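Local coordinates for farnesyltransferase, putative (PDB 3WCA), which probably condenses two farnesyl diphosphates into squalene, with magnesium and NADPH or NADH, in the first step toward lanosterol, at residues A[285-297]-A[332-346]. The protein carries 1 engineered substitution. Residues are numbered along the deposited sequence; the frame is centred on the assembly and turned at random.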
loop_
_atom_site.group_PDB
_atom_site.type_symbol
_atom_site.label_atom_id
_atom_site.label_comp_id
_atom_site.label_asym_id
_atom_site.label_seq_id
_atom_site.Cartn_x
_atom_site.Cartn_y
_atom_site.Cartn_z
ATOM N N VAL A 285 0.165 -2.479 11.329
ATOM C CA VAL A 285 0.833 -1.994 12.533
ATOM C C VAL A 285 2.098 -1.197 12.159
ATOM O O VAL A 285 2.412 -0.186 12.785
ATOM C CB VAL A 285 1.194 -3.157 13.471
ATOM C CG1 VAL A 285 1.990 -2.642 14.660
ATOM C CG2 VAL A 285 -0.081 -3.845 13.945
ATOM N N MET A 286 2.811 -1.645 11.132
ATOM C CA MET A 286 4.014 -0.955 10.663
ATOM C C MET A 286 3.666 0.435 10.113
ATOM O O MET A 286 4.414 1.390 10.290
ATOM C CB MET A 286 4.667 -1.755 9.548
ATOM C CG MET A 286 5.012 -3.146 9.951
ATOM S SD MET A 286 6.743 -3.228 10.232
ATOM C CE MET A 286 7.162 -4.168 8.757
ATOM N N ALA A 287 2.538 0.520 9.420
ATOM C CA ALA A 287 2.091 1.779 8.844
ATOM C C ALA A 287 1.770 2.771 9.953
ATOM O O ALA A 287 2.134 3.944 9.865
ATOM C CB ALA A 287 0.860 1.550 7.962
ATOM N N MET A 288 1.097 2.304 11.001
ATOM C CA MET A 288 0.760 3.187 12.106
ATOM C C MET A 288 2.021 3.647 12.841
ATOM O O MET A 288 2.071 4.777 13.330
ATOM C CB MET A 288 -0.209 2.512 13.077
ATOM C CG MET A 288 -0.701 3.435 14.198
ATOM S SD MET A 288 -1.778 4.814 13.660
ATOM C CE MET A 288 -3.250 3.940 13.482
ATOM N N ALA A 289 3.042 2.786 12.907
ATOM C CA ALA A 289 4.292 3.163 13.570
ATOM C C ALA A 289 4.980 4.240 12.726
ATOM O O ALA A 289 5.479 5.238 13.262
ATOM C CB ALA A 289 5.224 1.947 13.736
ATOM N N THR A 290 5.005 4.041 11.412
ATOM C CA THR A 290 5.611 5.021 10.521
ATOM C C THR A 290 4.845 6.351 10.619
ATOM O O THR A 290 5.442 7.421 10.747
ATOM C CB THR A 290 5.558 4.546 9.072
ATOM O OG1 THR A 290 6.333 3.356 8.938
ATOM C CG2 THR A 290 6.107 5.602 8.130
ATOM N N LEU A 291 3.520 6.261 10.567
ATOM C CA LEU A 291 2.665 7.425 10.639
ATOM C C LEU A 291 2.887 8.216 11.932
ATOM O O LEU A 291 2.874 9.448 11.918
ATOM C CB LEU A 291 1.194 7.007 10.541
ATOM C CG LEU A 291 0.237 8.172 10.273
ATOM C CD1 LEU A 291 0.454 8.676 8.829
ATOM C CD2 LEU A 291 -1.204 7.730 10.503
ATOM N N SER A 292 3.085 7.514 13.044
ATOM C CA SER A 292 3.311 8.196 14.319
ATOM C C SER A 292 4.662 8.904 14.301
ATOM O O SER A 292 4.851 9.913 14.970
ATOM C CB SER A 292 3.272 7.202 15.479
ATOM O OG SER A 292 4.425 6.389 15.500
ATOM N N LEU A 293 5.597 8.372 13.521
ATOM C CA LEU A 293 6.930 8.948 13.409
ATOM C C LEU A 293 6.996 10.131 12.443
ATOM O O LEU A 293 7.733 11.083 12.687
ATOM C CB LEU A 293 7.927 7.885 12.949
ATOM C CG LEU A 293 8.863 7.288 14.001
ATOM C CD1 LEU A 293 8.069 6.653 15.131
ATOM C CD2 LEU A 293 9.761 6.260 13.329
ATOM N N VAL A 294 6.243 10.081 11.345
ATOM C CA VAL A 294 6.293 11.175 10.389
ATOM C C VAL A 294 5.456 12.363 10.815
ATOM O O VAL A 294 5.692 13.478 10.365
ATOM C CB VAL A 294 5.823 10.767 8.965
ATOM C CG1 VAL A 294 6.676 9.631 8.438
ATOM C CG2 VAL A 294 4.347 10.407 8.984
ATOM N N PHE A 295 4.473 12.125 11.668
ATOM C CA PHE A 295 3.611 13.199 12.110
ATOM C C PHE A 295 4.381 14.334 12.789
ATOM O O PHE A 295 5.190 14.095 13.670
ATOM C CB PHE A 295 2.554 12.661 13.075
ATOM C CG PHE A 295 1.651 13.725 13.634
ATOM C CD1 PHE A 295 0.866 14.505 12.791
ATOM C CD2 PHE A 295 1.587 13.949 15.007
ATOM C CE1 PHE A 295 0.025 15.500 13.310
ATOM C CE2 PHE A 295 0.755 14.936 15.540
ATOM C CZ PHE A 295 -0.032 15.717 14.688
ATOM N N ASN A 296 4.108 15.566 12.363
ATOM C CA ASN A 296 4.731 16.747 12.942
ATOM C C ASN A 296 6.253 16.633 12.940
ATOM O O ASN A 296 6.915 17.201 13.798
ATOM C CB ASN A 296 4.210 16.932 14.377
ATOM C CG ASN A 296 4.225 18.388 14.835
ATOM O OD1 ASN A 296 4.084 19.301 14.037
ATOM N ND2 ASN A 296 4.376 18.600 16.134
ATOM N N ASN A 297 6.799 15.913 11.961
ATOM C CA ASN A 297 8.247 15.707 11.863
ATOM C C ASN A 297 8.800 16.389 10.627
ATOM O O ASN A 297 8.593 15.913 9.516
ATOM C CB ASN A 297 8.561 14.204 11.793
ATOM C CG ASN A 297 10.057 13.910 11.838
ATOM O OD1 ASN A 297 10.888 14.817 11.744
ATOM N ND2 ASN A 297 10.404 12.629 11.976
ATOM N N TYR A 332 0.994 3.094 19.443
ATOM C CA TYR A 332 1.497 3.987 18.413
ATOM C C TYR A 332 0.553 5.159 18.185
ATOM O O TYR A 332 0.991 6.281 17.965
ATOM C CB TYR A 332 1.728 3.220 17.116
ATOM C CG TYR A 332 2.992 2.395 17.159
ATOM C CD1 TYR A 332 4.236 3.007 17.294
ATOM C CD2 TYR A 332 2.943 1.001 17.114
ATOM C CE1 TYR A 332 5.405 2.255 17.384
ATOM C CE2 TYR A 332 4.102 0.235 17.207
ATOM C CZ TYR A 332 5.326 0.862 17.341
ATOM O OH TYR A 332 6.474 0.104 17.417
ATOM N N THR A 333 -0.746 4.901 18.242
ATOM C CA THR A 333 -1.720 5.962 18.061
ATOM C C THR A 333 -1.518 6.996 19.162
ATOM O O THR A 333 -1.601 8.200 18.915
ATOM C CB THR A 333 -3.161 5.436 18.158
ATOM O OG1 THR A 333 -3.387 4.457 17.135
ATOM C CG2 THR A 333 -4.155 6.592 18.003
ATOM N N LEU A 334 -1.262 6.525 20.378
ATOM C CA LEU A 334 -1.050 7.429 21.505
ATOM C C LEU A 334 0.268 8.193 21.374
ATOM O O LEU A 334 0.397 9.301 21.895
ATOM C CB LEU A 334 -1.076 6.661 22.836
ATOM C CG LEU A 334 -2.410 6.069 23.314
ATOM C CD1 LEU A 334 -2.206 5.265 24.594
ATOM C CD2 LEU A 334 -3.400 7.190 23.557
ATOM N N ARG A 335 1.248 7.603 20.691
ATOM C CA ARG A 335 2.533 8.270 20.495
ATOM C C ARG A 335 2.369 9.400 19.486
ATOM O O ARG A 335 3.027 10.439 19.589
ATOM C CB ARG A 335 3.607 7.302 19.973
ATOM C CG ARG A 335 4.370 6.549 21.052
ATOM C CD ARG A 335 5.092 7.496 22.015
ATOM N NE ARG A 335 6.237 8.177 21.412
ATOM C CZ ARG A 335 7.043 9.009 22.066
ATOM N NH1 ARG A 335 6.829 9.273 23.348
ATOM N NH2 ARG A 335 8.077 9.563 21.447
ATOM N N LEU A 336 1.508 9.176 18.500
ATOM C CA LEU A 336 1.260 10.161 17.470
ATOM C C LEU A 336 0.656 11.395 18.143
ATOM O O LEU A 336 1.170 12.502 18.003
ATOM C CB LEU A 336 0.309 9.574 16.409
ATOM C CG LEU A 336 0.066 10.327 15.095
ATOM C CD1 LEU A 336 -0.459 9.371 14.011
ATOM C CD2 LEU A 336 -0.923 11.447 15.330
ATOM N N ALA A 337 -0.417 11.185 18.899
ATOM C CA ALA A 337 -1.108 12.262 19.598
ATOM C C ALA A 337 -0.197 13.022 20.552
ATOM O O ALA A 337 -0.275 14.245 20.649
ATOM C CB ALA A 337 -2.293 11.702 20.364
ATOM N N ALA A 338 0.665 12.299 21.257
ATOM C CA ALA A 338 1.570 12.925 22.211
ATOM C C ALA A 338 2.541 13.899 21.552
ATOM O O ALA A 338 3.028 14.830 22.197
ATOM C CB ALA A 338 2.347 11.853 22.973
ATOM N N ARG A 339 2.805 13.697 20.267
ATOM C CA ARG A 339 3.738 14.546 19.539
ATOM C C ARG A 339 3.221 15.903 19.063
ATOM O O ARG A 339 3.908 16.577 18.295
ATOM C CB ARG A 339 4.309 13.783 18.341
ATOM C CG ARG A 339 5.207 12.612 18.719
ATOM C CD ARG A 339 5.929 12.061 17.499
ATOM N NE ARG A 339 6.486 13.146 16.696
ATOM C CZ ARG A 339 7.372 12.987 15.717
ATOM N NH1 ARG A 339 7.820 11.775 15.408
ATOM N NH2 ARG A 339 7.807 14.046 15.045
ATOM N N MET A 340 2.036 16.322 19.501
ATOM C CA MET A 340 1.520 17.623 19.065
ATOM C C MET A 340 1.195 18.579 20.212
ATOM O O MET A 340 1.232 18.199 21.384
ATOM C CB MET A 340 0.279 17.451 18.182
ATOM C CG MET A 340 -1.023 17.260 18.939
ATOM S SD MET A 340 -2.451 17.237 17.825
ATOM C CE MET A 340 -3.523 16.037 18.665
ATOM N N ASN A 341 0.880 19.822 19.852
ATOM C CA ASN A 341 0.539 20.875 20.813
ATOM C C ASN A 341 -0.778 21.571 20.467
ATOM O O ASN A 341 -1.289 21.441 19.353
ATOM C CB ASN A 341 1.649 21.932 20.864
ATOM C CG ASN A 341 2.607 21.724 22.018
ATOM O OD1 ASN A 341 2.196 21.675 23.178
ATOM N ND2 ASN A 341 3.894 21.609 21.707
ATOM N N ALA A 342 -1.316 22.318 21.426
ATOM C CA ALA A 342 -2.563 23.047 21.226
ATOM C C ALA A 342 -2.323 24.206 20.258
ATOM O O ALA A 342 -3.268 24.809 19.744
ATOM C CB ALA A 342 -3.080 23.569 22.561
ATOM N N GLN A 343 -1.046 24.501 20.018
ATOM C CA GLN A 343 -0.628 25.577 19.116
ATOM C C GLN A 343 -0.869 25.205 17.658
ATOM O O GLN A 343 -1.348 26.020 16.870
ATOM C CB GLN A 343 0.865 25.880 19.304
ATOM C CG GLN A 343 1.764 24.649 19.168
ATOM C CD GLN A 343 2.999 24.885 18.308
ATOM O OE1 GLN A 343 2.892 25.215 17.124
ATOM N NE2 GLN A 343 4.176 24.705 18.899
ATOM N N ASP A 344 -0.523 23.969 17.312
ATOM C CA ASP A 344 -0.671 23.463 15.953
ATOM C C ASP A 344 -2.085 23.631 15.394
ATOM O O ASP A 344 -3.076 23.431 16.101
ATOM C CB ASP A 344 -0.254 21.989 15.911
ATOM C CG ASP A 344 1.193 21.778 16.341
ATOM O OD1 ASP A 344 2.107 22.239 15.624
ATOM O OD2 ASP A 344 1.418 21.154 17.399
ATOM N N ALA A 345 -2.163 24.002 14.119
ATOM C CA ALA A 345 -3.443 24.210 13.444
ATOM C C ALA A 345 -4.138 22.890 13.127
ATOM O O ALA A 345 -5.056 22.845 12.306
ATOM C CB ALA A 345 -3.230 25.005 12.160
ATOM N N CYS A 346 -3.697 21.821 13.785
ATOM C CA CYS A 346 -4.272 20.497 13.575
ATOM C C CYS A 346 -4.805 19.896 14.876
ATOM O O CYS A 346 -5.771 19.132 14.861
ATOM C CB CYS A 346 -3.222 19.556 12.977
ATOM S SG CYS A 346 -1.886 19.097 14.113
#
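Leu293 O, near the end of helix 274-294, takes two side-chain donors. Arg339 NH1 reaches it across the contact at 2.8 Å, but the bond is bent and weak. Asn297 ND2 comes to Leu293 O from within its own segment at 3.2 Å and is straighter; Asn297 OD1 accepts from Asp299 N. The Arg339 guanidinium turns a face to Phe295 O. A firmer cross-link is Asn296 ND2 to Arg339 O, 3.0 Å, in the carbonyl plane; Asn296 OD1 is held by Asn251 of helix 243-258.

Beside these bonds the packing is apolar. With CG anti to the backbone N (chi1 177°), Phe295 sends its ring toward segment 332-346, against Leu336. Leu336 CD2 covers one face of the Phe295 ring, 3.9 Å from the centroid. Cys346 SG and Met340 CB meet the ring edge. Further back, the Tyr332 ring lies as a knob among Val285, Met288, Ala289 and Ser292. Ala289 CB lies 3.7 Å from the centroid of the Tyr332 ring, over its face, in a CH-pi contact. The small Ser292 lets the backbones close to 4.2 Å between its CA and Leu336 CA.

Segments 285-294 and 332-338 run nearly parallel, 10° apart. Apolar packing thus joins their bodies, while one sound amide-to-carbonyl bond and one weak guanidinium bond link the segments beyond Ser292.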